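Local atomic coordinates of possible TctC subunit of the Tripartite Tricarboxylate Transport(TTT) Family (PDB entry 6HKE), a protein that binds malate in the periplasm and probably delivers it to a tripartite tricarboxylate transporter for uptake of C4-dicarboxylates. Residues L114-K119 against G203-Y208; N141-G146 against G184-M189; A196-R201 against T273-L278. The protein carries 2 engineered substitutions. One frame throughout, in Å; residues are numbered along the deposited sequence.

Contact 1: L114-K119 against G203-Y208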
ATOM      1  N   LEU A 114      -8.217  -4.066  -4.549  1.00 26.54           N
ATOM      2  CA  LEU A 114      -9.626  -4.456  -4.761  1.00 25.87           C
ATOM      3  C   LEU A 114     -10.516  -3.224  -4.650  1.00 25.84           C
ATOM      4  O   LEU A 114     -10.294  -2.415  -3.736  1.00 24.11           O
ATOM      5  CB  LEU A 114     -10.012  -5.449  -3.667  1.00 28.73           C
ATOM      6  CG  LEU A 114      -9.469  -6.855  -3.864  1.00 30.80           C
ATOM      7  CD1 LEU A 114      -9.660  -7.690  -2.616  1.00 33.96           C
ATOM      8  CD2 LEU A 114     -10.169  -7.515  -5.037  1.00 34.65           C
ATOM      9  N   LEU A 115     -11.536  -3.142  -5.502  1.00 25.87           N
ATOM     10  CA  LEU A 115     -12.638  -2.167  -5.347  1.00 25.53           C
ATOM     11  C   LEU A 115     -13.659  -2.782  -4.396  1.00 25.06           C
ATOM     12  O   LEU A 115     -14.223  -3.800  -4.766  1.00 30.49           O
ATOM     13  CB  LEU A 115     -13.232  -1.887  -6.723  1.00 25.29           C
ATOM     14  CG  LEU A 115     -14.493  -1.044  -6.714  1.00 26.07           C
ATOM     15  CD1 LEU A 115     -14.254   0.280  -5.999  1.00 25.89           C
ATOM     16  CD2 LEU A 115     -14.985  -0.832  -8.130  1.00 27.30           C
ATOM     17  N   LEU A 116     -13.790  -2.250  -3.180  1.00 25.08           N
ATOM     18  CA  LEU A 116     -14.745  -2.745  -2.157  1.00 24.26           C
ATOM     19  C   LEU A 116     -15.902  -1.764  -2.055  1.00 24.63           C
ATOM     20  O   LEU A 116     -15.700  -0.579  -2.337  1.00 26.30           O
ATOM     21  CB  LEU A 116     -14.094  -2.823  -0.784  1.00 23.36           C
ATOM     22  CG  LEU A 116     -12.760  -3.532  -0.694  1.00 25.29           C
ATOM     23  CD1 LEU A 116     -12.348  -3.581   0.762  1.00 26.64           C
ATOM     24  CD2 LEU A 116     -12.826  -4.929  -1.301  1.00 26.27           C
ATOM     25  N   ALA A 117     -17.056  -2.226  -1.611  1.00 24.58           N
ATOM     26  CA  ALA A 117     -18.148  -1.317  -1.220  1.00 23.81           C
ATOM     27  C   ALA A 117     -18.790  -1.847   0.045  1.00 24.04           C
ATOM     28  O   ALA A 117     -18.589  -3.042   0.390  1.00 20.43           O
ATOM     29  CB  ALA A 117     -19.148  -1.177  -2.337  1.00 25.02           C
ATOM     30  N   ARG A 118     -19.543  -0.962   0.694  1.00 26.00           N
ATOM     31  CA  ARG A 118     -20.462  -1.325   1.795  1.00 27.03           C
ATOM     32  C   ARG A 118     -21.391  -2.453   1.308  1.00 26.59           C
ATOM     33  O   ARG A 118     -21.761  -2.433   0.108  1.00 22.29           O
ATOM     34  CB  ARG A 118     -21.195  -0.069   2.271  1.00 27.69           C
ATOM     35  CG  ARG A 118     -21.960   0.689   1.197  1.00 26.72           C
ATOM     36  CD  ARG A 118     -22.701   1.815   1.897  1.00 28.70           C
ATOM     37  NE  ARG A 118     -23.671   2.469   1.041  1.00 28.13           N
ATOM     38  CZ  ARG A 118     -24.895   2.021   0.814  1.00 28.77           C
ATOM     39  NH1 ARG A 118     -25.316   0.900   1.379  1.00 28.45           N
ATOM     40  NH2 ARG A 118     -25.692   2.696   0.005  1.00 30.17           N
ATOM     41  N   LYS A 119     -21.671  -3.409   2.206  1.00 27.28           N
ATOM     42  CA  LYS A 119     -22.492  -4.641   2.023  1.00 33.12           C
ATOM     43  C   LYS A 119     -23.702  -4.401   1.106  1.00 31.20           C
ATOM     44  O   LYS A 119     -23.935  -5.215   0.192  1.00 30.22           O
ATOM     45  CB  LYS A 119     -23.045  -5.096   3.380  1.00 38.41           C
ATOM     46  CG  LYS A 119     -22.361  -6.278   4.053  1.00 42.75           C
ATOM     47  CD  LYS A 119     -22.920  -6.534   5.458  1.00 47.20           C
ATOM     48  CE  LYS A 119     -23.147  -7.997   5.784  1.00 48.82           C
ATOM     49  NZ  LYS A 119     -22.669  -8.346   7.145  1.00 49.64           N
ATOM     50  N   GLY A 203     -17.776 -11.573   5.633  1.00 31.27           N
ATOM     51  CA  GLY A 203     -18.912 -11.056   4.845  1.00 32.14           C
ATOM     52  C   GLY A 203     -19.273  -9.604   5.156  1.00 31.90           C
ATOM     53  O   GLY A 203     -20.401  -9.204   4.799  1.00 31.83           O
ATOM     54  N   LYS A 204     -18.362  -8.813   5.731  1.00 30.77           N
ATOM     55  CA  LYS A 204     -18.676  -7.440   6.236  1.00 32.19           C
ATOM     56  C   LYS A 204     -18.602  -6.401   5.106  1.00 29.21           C
ATOM     57  O   LYS A 204     -19.157  -5.314   5.277  1.00 27.54           O
ATOM     58  CB  LYS A 204     -17.749  -7.042   7.383  1.00 33.21           C
ATOM     59  CG  LYS A 204     -18.056  -7.694   8.719  1.00 36.06           C
ATOM     60  CD  LYS A 204     -16.869  -7.645   9.651  1.00 39.04           C
ATOM     61  CE  LYS A 204     -17.253  -7.799  11.108  1.00 44.83           C
ATOM     62  NZ  LYS A 204     -16.070  -8.091  11.958  1.00 47.70           N
ATOM     63  N   VAL A 205     -17.963  -6.714   3.985  1.00 27.22           N
ATOM     64  CA  VAL A 205     -17.950  -5.804   2.808  1.00 25.98           C
ATOM     65  C   VAL A 205     -17.979  -6.687   1.574  1.00 26.68           C
ATOM     66  O   VAL A 205     -17.924  -7.922   1.741  1.00 26.31           O
ATOM     67  CB  VAL A 205     -16.722  -4.869   2.814  1.00 24.86           C
ATOM     68  CG1 VAL A 205     -16.714  -3.940   4.021  1.00 24.13           C
ATOM     69  CG2 VAL A 205     -15.424  -5.645   2.727  1.00 24.37           C
ATOM     70  N   LYS A 206     -18.025  -6.080   0.392  1.00 26.89           N
ATOM     71  CA  LYS A 206     -17.976  -6.825  -0.883  1.00 27.49           C
ATOM     72  C   LYS A 206     -16.942  -6.178  -1.808  1.00 29.20           C
ATOM     73  O   LYS A 206     -16.660  -4.968  -1.636  1.00 28.30           O
ATOM     74  CB  LYS A 206     -19.373  -6.917  -1.501  1.00 28.02           C
ATOM     75  CG  LYS A 206     -20.129  -5.615  -1.660  1.00 29.86           C
ATOM     76  CD  LYS A 206     -21.538  -5.859  -2.120  1.00 31.40           C
ATOM     77  CE  LYS A 206     -22.205  -4.616  -2.666  1.00 33.69           C
ATOM     78  NZ  LYS A 206     -23.500  -4.941  -3.309  1.00 34.15           N
ATOM     79  N   ALA A 207     -16.347  -7.003  -2.676  1.00 27.73           N
ATOM     80  CA  ALA A 207     -15.419  -6.616  -3.759  1.00 27.44           C
ATOM     81  C   ALA A 207     -16.212  -6.609  -5.063  1.00 27.13           C
ATOM     82  O   ALA A 207     -17.025  -7.494  -5.220  1.00 29.11           O
ATOM     83  CB  ALA A 207     -14.279  -7.601  -3.836  1.00 27.94           C
ATOM     84  N   TYR A 208     -16.012  -5.627  -5.937  1.00 27.46           N
ATOM     85  CA  TYR A 208     -16.553  -5.643  -7.314  1.00 28.41           C
ATOM     86  C   TYR A 208     -15.493  -6.236  -8.239  1.00 28.83           C
ATOM     87  O   TYR A 208     -15.797  -7.218  -8.916  1.00 30.68           O
ATOM     88  CB  TYR A 208     -17.015  -4.246  -7.717  1.00 31.88           C
ATOM     89  CG  TYR A 208     -18.337  -3.869  -7.102  1.00 33.32           C
ATOM     90  CD1 TYR A 208     -19.521  -4.180  -7.744  1.00 34.74           C
ATOM     91  CD2 TYR A 208     -18.412  -3.235  -5.872  1.00 34.17           C
ATOM     92  CE1 TYR A 208     -20.746  -3.838  -7.198  1.00 35.64           C
ATOM     93  CE2 TYR A 208     -19.631  -2.897  -5.307  1.00 35.68           C
ATOM     94  CZ  TYR A 208     -20.806  -3.204  -5.971  1.00 35.72           C
ATOM     95  OH  TYR A 208     -22.023  -2.872  -5.438  1.00 37.78           O
TER
HETATM   96  O   HOH W   1     -20.564  -2.796   4.650  1.00 36.59           O
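Tyr208 sets CG opposite its own carbonyl carbon (chi1 -77°), and this turns the ring edge toward Ala117. Ala117 CB lies in the ring plane, 3.5 Å from Tyr208 CE2. Lys206 starts with CG between backbone N and carbonyl carbon (chi1 52°), then runs out extended. Lys206 CD passes 3.4 Å from Lys119 O, and its NZ is hydrogen-bonded to the carbonyl of Phe121. Replacing Lys206 with an alanine would probably leave the Phe121 carbonyl without this donor and Lys119 O without the aliphatic chain beside it. The backbones form an antiparallel ladder between strands 102-118 and 205-210 of the mixed sheet, in a periplasmic binding protein of the type II class. Ala117 and Lys206 are a hydrogen-bonded pair: Ala117 N to Lys206 O is 2.8 Å, and Lys206 N to Ala117 O is 3.1 Å. Tyr208 N adds a 2.8 Å bond to Leu115 O. On the face of Leu116 and Ala207, Leu116 CD2 meets Ala207 CB at 4.0 Å, and helices 174-182 and 193-201 pack against Leu116. A water links Lys119 N to Lys204 O.

Contact 2: N141-G146 against G184-M189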
ATOM      1  N   ASN A 141     -19.645   8.960  -1.053  1.00 35.80           N
ATOM      2  CA  ASN A 141     -18.387   9.156  -0.298  1.00 34.97           C
ATOM      3  C   ASN A 141     -17.451   7.989  -0.611  1.00 34.69           C
ATOM      4  O   ASN A 141     -17.826   6.825  -0.346  1.00 35.70           O
ATOM      5  CB  ASN A 141     -18.632   9.238   1.211  1.00 37.86           C
ATOM      6  CG  ASN A 141     -19.529  10.387   1.621  1.00 37.54           C
ATOM      7  OD1 ASN A 141     -20.405  10.209   2.454  1.00 40.36           O
ATOM      8  ND2 ASN A 141     -19.323  11.556   1.045  1.00 36.06           N
ATOM      9  N   VAL A 142     -16.282   8.299  -1.163  1.00 32.31           N
ATOM     10  CA  VAL A 142     -15.191   7.322  -1.421  1.00 31.21           C
ATOM     11  C   VAL A 142     -14.153   7.515  -0.322  1.00 28.02           C
ATOM     12  O   VAL A 142     -13.749   8.643  -0.069  1.00 30.04           O
ATOM     13  CB  VAL A 142     -14.584   7.495  -2.822  1.00 31.54           C
ATOM     14  CG1 VAL A 142     -13.575   6.406  -3.138  1.00 32.42           C
ATOM     15  CG2 VAL A 142     -15.667   7.525  -3.874  1.00 34.40           C
ATOM     16  N   ALA A 143     -13.768   6.437   0.328  1.00 27.04           N
ATOM     17  CA  ALA A 143     -12.769   6.454   1.414  1.00 26.98           C
ATOM     18  C   ALA A 143     -11.372   6.306   0.806  1.00 25.68           C
ATOM     19  O   ALA A 143     -11.193   5.491  -0.116  1.00 25.63           O
ATOM     20  CB  ALA A 143     -13.087   5.368   2.411  1.00 26.02           C
ATOM     21  N   HIS A 144     -10.411   7.073   1.315  1.00 26.60           N
ATOM     22  CA  HIS A 144      -8.959   6.900   1.039  1.00 25.15           C
ATOM     23  C   HIS A 144      -8.191   7.333   2.291  1.00 25.78           C
ATOM     24  O   HIS A 144      -8.833   7.903   3.198  1.00 26.52           O
ATOM     25  CB  HIS A 144      -8.565   7.677  -0.217  1.00 24.24           C
ATOM     26  CG  HIS A 144      -8.810   9.140  -0.109  1.00 24.05           C
ATOM     27  ND1 HIS A 144      -7.934   9.982   0.537  1.00 25.38           N
ATOM     28  CD2 HIS A 144      -9.820   9.917  -0.567  1.00 25.48           C
ATOM     29  CE1 HIS A 144      -8.377  11.227   0.472  1.00 26.39           C
ATOM     30  NE2 HIS A 144      -9.546  11.219  -0.204  1.00 25.86           N
ATOM     31  N   ALA A 145      -6.884   7.064   2.337  1.00 25.63           N
ATOM     32  CA  ALA A 145      -5.959   7.453   3.422  1.00 25.30           C
ATOM     33  C   ALA A 145      -5.024   8.597   2.989  1.00 25.34           C
ATOM     34  O   ALA A 145      -3.880   8.662   3.499  1.00 25.78           O
ATOM     35  CB  ALA A 145      -5.186   6.236   3.850  1.00 27.55           C
ATOM     36  N   GLY A 146      -5.488   9.518   2.138  1.00 25.50           N
ATOM     37  CA  GLY A 146      -4.750  10.746   1.764  1.00 23.63           C
ATOM     38  C   GLY A 146      -4.047  10.641   0.416  1.00 26.89           C
ATOM     39  O   GLY A 146      -3.880   9.509  -0.109  1.00 24.88           O
ATOM     40  N   GLY A 184     -20.995   1.097   6.873  1.00 33.54           N
ATOM     41  CA  GLY A 184     -21.683   1.791   5.769  1.00 33.20           C
ATOM     42  C   GLY A 184     -21.626   3.308   5.882  1.00 32.94           C
ATOM     43  O   GLY A 184     -22.504   3.940   5.289  1.00 30.48           O
ATOM     44  N   GLN A 185     -20.624   3.875   6.578  1.00 38.10           N
ATOM     45  CA  GLN A 185     -20.424   5.350   6.734  1.00 38.96           C
ATOM     46  C   GLN A 185     -19.831   5.900   5.437  1.00 34.57           C
ATOM     47  O   GLN A 185     -19.868   7.109   5.246  1.00 35.53           O
ATOM     48  CB  GLN A 185     -19.475   5.720   7.885  1.00 45.32           C
ATOM     49  CG  GLN A 185     -19.777   5.050   9.228  1.00 52.72           C
ATOM     50  CD  GLN A 185     -20.219   5.995  10.326  1.00 60.86           C
ATOM     51  OE1 GLN A 185     -20.617   7.137  10.079  1.00 65.33           O
ATOM     52  NE2 GLN A 185     -20.180   5.510  11.561  1.00 60.50           N
ATOM     53  N   VAL A 186     -19.248   5.033   4.612  1.00 30.80           N
ATOM     54  CA  VAL A 186     -18.710   5.380   3.267  1.00 28.08           C
ATOM     55  C   VAL A 186     -19.172   4.303   2.274  1.00 28.25           C
ATOM     56  O   VAL A 186     -19.572   3.205   2.712  1.00 29.72           O
ATOM     57  CB  VAL A 186     -17.177   5.550   3.297  1.00 26.31           C
ATOM     58  CG1 VAL A 186     -16.767   6.795   4.071  1.00 24.58           C
ATOM     59  CG2 VAL A 186     -16.481   4.319   3.850  1.00 26.04           C
ATOM     60  N   ASP A 187     -19.121   4.616   0.979  1.00 28.88           N
ATOM     61  CA  ASP A 187     -19.787   3.848  -0.104  1.00 29.05           C
ATOM     62  C   ASP A 187     -18.792   2.884  -0.744  1.00 29.66           C
ATOM     63  O   ASP A 187     -19.081   1.678  -0.788  1.00 29.16           O
ATOM     64  CB  ASP A 187     -20.451   4.812  -1.078  1.00 31.23           C
ATOM     65  CG  ASP A 187     -21.595   5.525  -0.374  1.00 32.48           C
ATOM     66  OD1 ASP A 187     -22.558   4.831  -0.006  1.00 33.15           O
ATOM     67  OD2 ASP A 187     -21.458   6.729  -0.097  1.00 33.78           O
ATOM     68  N   TYR A 188     -17.646   3.375  -1.198  1.00 29.48           N
ATOM     69  CA  TYR A 188     -16.607   2.465  -1.724  1.00 27.53           C
ATOM     70  C   TYR A 188     -15.206   2.986  -1.430  1.00 27.81           C
ATOM     71  O   TYR A 188     -15.001   4.066  -0.856  1.00 25.94           O
ATOM     72  CB  TYR A 188     -16.853   2.163  -3.199  1.00 26.84           C
ATOM     73  CG  TYR A 188     -16.671   3.289  -4.177  1.00 26.73           C
ATOM     74  CD1 TYR A 188     -17.715   4.151  -4.454  1.00 26.12           C
ATOM     75  CD2 TYR A 188     -15.506   3.410  -4.922  1.00 25.56           C
ATOM     76  CE1 TYR A 188     -17.594   5.132  -5.420  1.00 27.42           C
ATOM     77  CE2 TYR A 188     -15.368   4.398  -5.880  1.00 26.00           C
ATOM     78  CZ  TYR A 188     -16.419   5.260  -6.134  1.00 26.94           C
ATOM     79  OH  TYR A 188     -16.302   6.250  -7.067  1.00 31.04           O
ATOM     80  N   MET A 189     -14.255   2.151  -1.819  1.00 28.88           N
ATOM     81  CA  MET A 189     -12.853   2.196  -1.381  1.00 30.75           C
ATOM     82  C   MET A 189     -12.084   1.265  -2.315  1.00 29.00           C
ATOM     83  O   MET A 189     -12.629   0.182  -2.656  1.00 26.85           O
ATOM     84  CB  MET A 189     -12.811   1.681   0.056  1.00 36.44           C
ATOM     85  CG  MET A 189     -11.639   2.119   0.870  1.00 41.87           C
ATOM     86  SD  MET A 189     -11.923   1.400   2.502  1.00 45.86           S
ATOM     87  CE  MET A 189     -10.824  -0.008   2.456  1.00 45.19           C
TER
HETATM   88  O   HOH W   2     -21.812   7.632   2.238  1.00 34.45           O
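Three hydrogen bonds join Asn141 and Ala143 to Asp187 and Tyr188. Asn141 is held at both backbone polar atoms by one residue. Asn141 O accepts from Asp187 N at 2.9 Å, and Asn141 N donates to Asp187 OD2 at 3.0 Å, on the lone pair facing away from OD1. The carboxylate probably takes the place of a backbone acceptor at the start of the strand pairing. Further on, Ala143 N donates to Tyr188 O at 2.9 Å, nearly straight (166°). A water donates to Asn141 OD1; its very short approach to Asp187 OD2 is doubtful. The other carboxylate oxygen, OD1, forms a salt bridge with Arg118. This probably stabilises the negative charge of Asp187.

The aromatic contact is a CH-pi interaction. Val142 CG2 sits over one face of the Tyr188 ring, 3.6 Å from its centroid and shifted toward the rim on the CZ side. Tyr188 CG lies between its backbone N and carbonyl carbon (chi1 68°), which swings the ring beneath the valine. Tyr188 OH is hydrogen-bonded to Asn159, so the ring is tied at its far end too.

Aliphatic contacts lie on the side of Ala143. Ala143 CB meets Val186 CG2 at 3.8 Å and Met189 CG at 3.9 Å.

Strands 141-144 and 188-192 are parallel neighbours, with Val142 paired to Tyr188. The chain between them passes through helix 150-162, strand 167-170 and helix 174-182. Helix 150-162 packs on the Val142 and Tyr188 face, and helix 174-182 on the Ala143 and Met189 face. Beyond the strand, Ala145 touches the bound malate. Strand 167-170 flanks 141-144 on its other edge.

Contact 3: A196-R201 against T273-L278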
ATOM      1  N   ALA A 196      -8.334  -6.120   2.985  1.00 25.79           N
ATOM      2  CA  ALA A 196      -9.712  -6.420   2.538  1.00 27.16           C
ATOM      3  C   ALA A 196     -10.110  -7.855   2.930  1.00 28.83           C
ATOM      4  O   ALA A 196     -11.309  -8.092   3.182  1.00 28.07           O
ATOM      5  CB  ALA A 196      -9.816  -6.209   1.052  1.00 28.50           C
ATOM      6  N   VAL A 197      -9.155  -8.787   2.974  1.00 28.85           N
ATOM      7  CA  VAL A 197      -9.482 -10.240   2.978  1.00 30.43           C
ATOM      8  C   VAL A 197     -10.278 -10.567   4.234  1.00 29.00           C
ATOM      9  O   VAL A 197     -11.345 -11.146   4.110  1.00 30.71           O
ATOM     10  CB  VAL A 197      -8.252 -11.153   2.787  1.00 29.43           C
ATOM     11  CG1 VAL A 197      -8.424 -12.493   3.494  1.00 30.86           C
ATOM     12  CG2 VAL A 197      -7.980 -11.381   1.309  1.00 29.88           C
ATOM     13  N   PRO A 198      -9.810 -10.221   5.456  1.00 30.08           N
ATOM     14  CA  PRO A 198     -10.518 -10.602   6.677  1.00 29.82           C
ATOM     15  C   PRO A 198     -11.968 -10.085   6.724  1.00 30.07           C
ATOM     16  O   PRO A 198     -12.816 -10.801   7.211  1.00 34.98           O
ATOM     17  CB  PRO A 198      -9.668  -9.999   7.811  1.00 30.72           C
ATOM     18  CG  PRO A 198      -8.297  -9.767   7.183  1.00 29.75           C
ATOM     19  CD  PRO A 198      -8.589  -9.447   5.735  1.00 30.01           C
ATOM     20  N   ALA A 199     -12.235  -8.885   6.208  1.00 27.97           N
ATOM     21  CA  ALA A 199     -13.593  -8.300   6.145  1.00 28.60           C
ATOM     22  C   ALA A 199     -14.477  -9.102   5.173  1.00 31.03           C
ATOM     23  O   ALA A 199     -15.658  -9.360   5.528  1.00 33.53           O
ATOM     24  CB  ALA A 199     -13.513  -6.847   5.749  1.00 28.86           C
ATOM     25  N   LEU A 200     -13.938  -9.476   4.001  1.00 29.15           N
ATOM     26  CA  LEU A 200     -14.638 -10.297   2.970  1.00 28.59           C
ATOM     27  C   LEU A 200     -14.965 -11.672   3.561  1.00 28.20           C
ATOM     28  O   LEU A 200     -16.103 -12.134   3.405  1.00 26.64           O
ATOM     29  CB  LEU A 200     -13.761 -10.447   1.717  1.00 27.95           C
ATOM     30  CG  LEU A 200     -13.514  -9.163   0.922  1.00 28.76           C
ATOM     31  CD1 LEU A 200     -12.464  -9.379  -0.159  1.00 27.66           C
ATOM     32  CD2 LEU A 200     -14.809  -8.646   0.303  1.00 29.25           C
ATOM     33  N   ARG A 201     -13.989 -12.291   4.223  1.00 28.86           N
ATOM     34  CA  ARG A 201     -14.112 -13.640   4.838  1.00 31.73           C
ATOM     35  C   ARG A 201     -15.165 -13.634   5.958  1.00 31.21           C
ATOM     36  O   ARG A 201     -15.715 -14.707   6.229  1.00 30.79           O
ATOM     37  CB  ARG A 201     -12.746 -14.133   5.335  1.00 31.15           C
ATOM     38  CG  ARG A 201     -11.913 -14.809   4.254  1.00 32.80           C
ATOM     39  CD  ARG A 201     -10.506 -15.077   4.754  1.00 35.63           C
ATOM     40  NE  ARG A 201      -9.623 -15.729   3.788  1.00 37.42           N
ATOM     41  CZ  ARG A 201      -8.308 -15.920   3.977  1.00 39.52           C
ATOM     42  NH1 ARG A 201      -7.721 -15.489   5.088  1.00 39.22           N
ATOM     43  NH2 ARG A 201      -7.582 -16.536   3.055  1.00 36.27           N
ATOM     44  N   THR A 273       0.837 -14.762   2.452  1.00 27.95           N
ATOM     45  CA  THR A 273       0.168 -15.443   1.310  1.00 28.92           C
ATOM     46  C   THR A 273      -1.295 -15.753   1.656  1.00 28.00           C
ATOM     47  O   THR A 273      -2.134 -15.688   0.724  1.00 28.18           O
ATOM     48  CB  THR A 273       0.972 -16.658   0.812  1.00 30.90           C
ATOM     49  OG1 THR A 273       1.086 -17.634   1.847  1.00 33.68           O
ATOM     50  CG2 THR A 273       2.358 -16.286   0.326  1.00 31.32           C
ATOM     51  N   ASP A 274      -1.621 -16.037   2.925  1.00 29.00           N
ATOM     52  CA  ASP A 274      -3.029 -16.256   3.382  1.00 29.80           C
ATOM     53  C   ASP A 274      -3.881 -14.987   3.192  1.00 26.65           C
ATOM     54  O   ASP A 274      -5.117 -15.095   3.123  1.00 23.00           O
ATOM     55  CB  ASP A 274      -3.123 -16.641   4.862  1.00 35.31           C
ATOM     56  CG  ASP A 274      -2.743 -18.076   5.180  1.00 44.01           C
ATOM     57  OD1 ASP A 274      -2.809 -18.944   4.257  1.00 50.73           O
ATOM     58  OD2 ASP A 274      -2.369 -18.319   6.352  1.00 54.82           O
ATOM     59  N   LEU A 275      -3.258 -13.819   3.169  1.00 23.22           N
ATOM     60  CA  LEU A 275      -3.974 -12.528   3.054  1.00 23.67           C
ATOM     61  C   LEU A 275      -3.816 -11.989   1.628  1.00 25.22           C
ATOM     62  O   LEU A 275      -4.187 -10.836   1.410  1.00 26.61           O
ATOM     63  CB  LEU A 275      -3.411 -11.583   4.117  1.00 24.34           C
ATOM     64  CG  LEU A 275      -3.661 -11.992   5.577  1.00 24.98           C
ATOM     65  CD1 LEU A 275      -2.945 -11.056   6.542  1.00 24.67           C
ATOM     66  CD2 LEU A 275      -5.144 -12.003   5.899  1.00 24.04           C
ATOM     67  N   GLY A 276      -3.278 -12.793   0.694  1.00 26.81           N
ATOM     68  CA  GLY A 276      -3.295 -12.524  -0.760  1.00 26.66           C
ATOM     69  C   GLY A 276      -2.108 -11.703  -1.251  1.00 28.21           C
ATOM     70  O   GLY A 276      -2.124 -11.305  -2.431  1.00 33.46           O
ATOM     71  N   ALA A 277      -1.120 -11.461  -0.390  1.00 28.22           N
ATOM     72  CA  ALA A 277       0.157 -10.766  -0.680  1.00 28.00           C
ATOM     73  C   ALA A 277       1.195 -11.764  -1.197  1.00 29.28           C
ATOM     74  O   ALA A 277       1.147 -12.937  -0.780  1.00 32.46           O
ATOM     75  CB  ALA A 277       0.635 -10.088   0.580  1.00 25.51           C
ATOM     76  N   LEU A 278       2.120 -11.320  -2.052  1.00 30.89           N
ATOM     77  CA  LEU A 278       3.230 -12.176  -2.556  1.00 31.80           C
ATOM     78  C   LEU A 278       4.443 -12.039  -1.641  1.00 30.81           C
ATOM     79  O   LEU A 278       4.705 -10.934  -1.154  1.00 35.92           O
ATOM     80  CB  LEU A 278       3.614 -11.773  -3.983  1.00 32.69           C
ATOM     81  CG  LEU A 278       2.493 -11.847  -5.021  1.00 31.84           C
ATOM     82  CD1 LEU A 278       3.005 -11.412  -6.393  1.00 29.79           C
ATOM     83  CD2 LEU A 278       1.898 -13.243  -5.084  1.00 29.52           C
TER
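Arg201 NH2 reaches the backbone carbonyl of Asp274, 2.9 Å from its O. The bond is weak, because the N-H points well off the oxygen (124°). The arginine chain is extended from CG to NE, which carries the guanidinium across from helix 193-201 to the end of helix 266-274. Val197 CG1, one turn earlier in the same helix, lies 3.2 Å above the guanidinium plane of Arg201, toward its rim. The Asp274 carboxylate is farther off: its OD1 is 5.5 Å from Arg201 NH2.

Beside the polar contact is a small apolar one. Leu275 CD2 meets Val197 CG1 and Pro198 CG, each at 4.1 Å. The leucine crosses the proline at about a right angle. Val197 CG2 also approaches Leu275 O at 3.8 Å. Helix 266-274 ends here in a Schellman motif, with Gly276 at positive phi. Gly276 N bonds back to Thr273 O at 3.1 Å. Leu275 also packs on Val194.

The guanidinium lies at a carbonyl near the helix C-terminus, where the helix dipole would probably favour a positive charge. This weak bond and these few aliphatic contacts probably hold helix 193-201 lightly to the end of helix 266-274 and the turn after it.

Overall arrangement
Contacts 1 and 2 belong to the same mixed sheet. Their centres are about 11 Å apart, and they meet where strand 102-118 runs beside strand 188-192. Leu116 N probably bonds to Met189 O there. Along the chain, both segments of contact 2 fall between those of contact 1. The centre of contact 3 lies about 13 Å from that of contact 1 and about 19 Å from that of contact 2. Its segments alternate with those of contact 1. Helix 193-201 follows strand 188-192, which ends at the malate-binding Gln192, and is followed, after a short turn, by strand 205-210. Contact 2 reaches the malate pocket through Ala145; contacts 1 and 3 join sheet and helices farther from it.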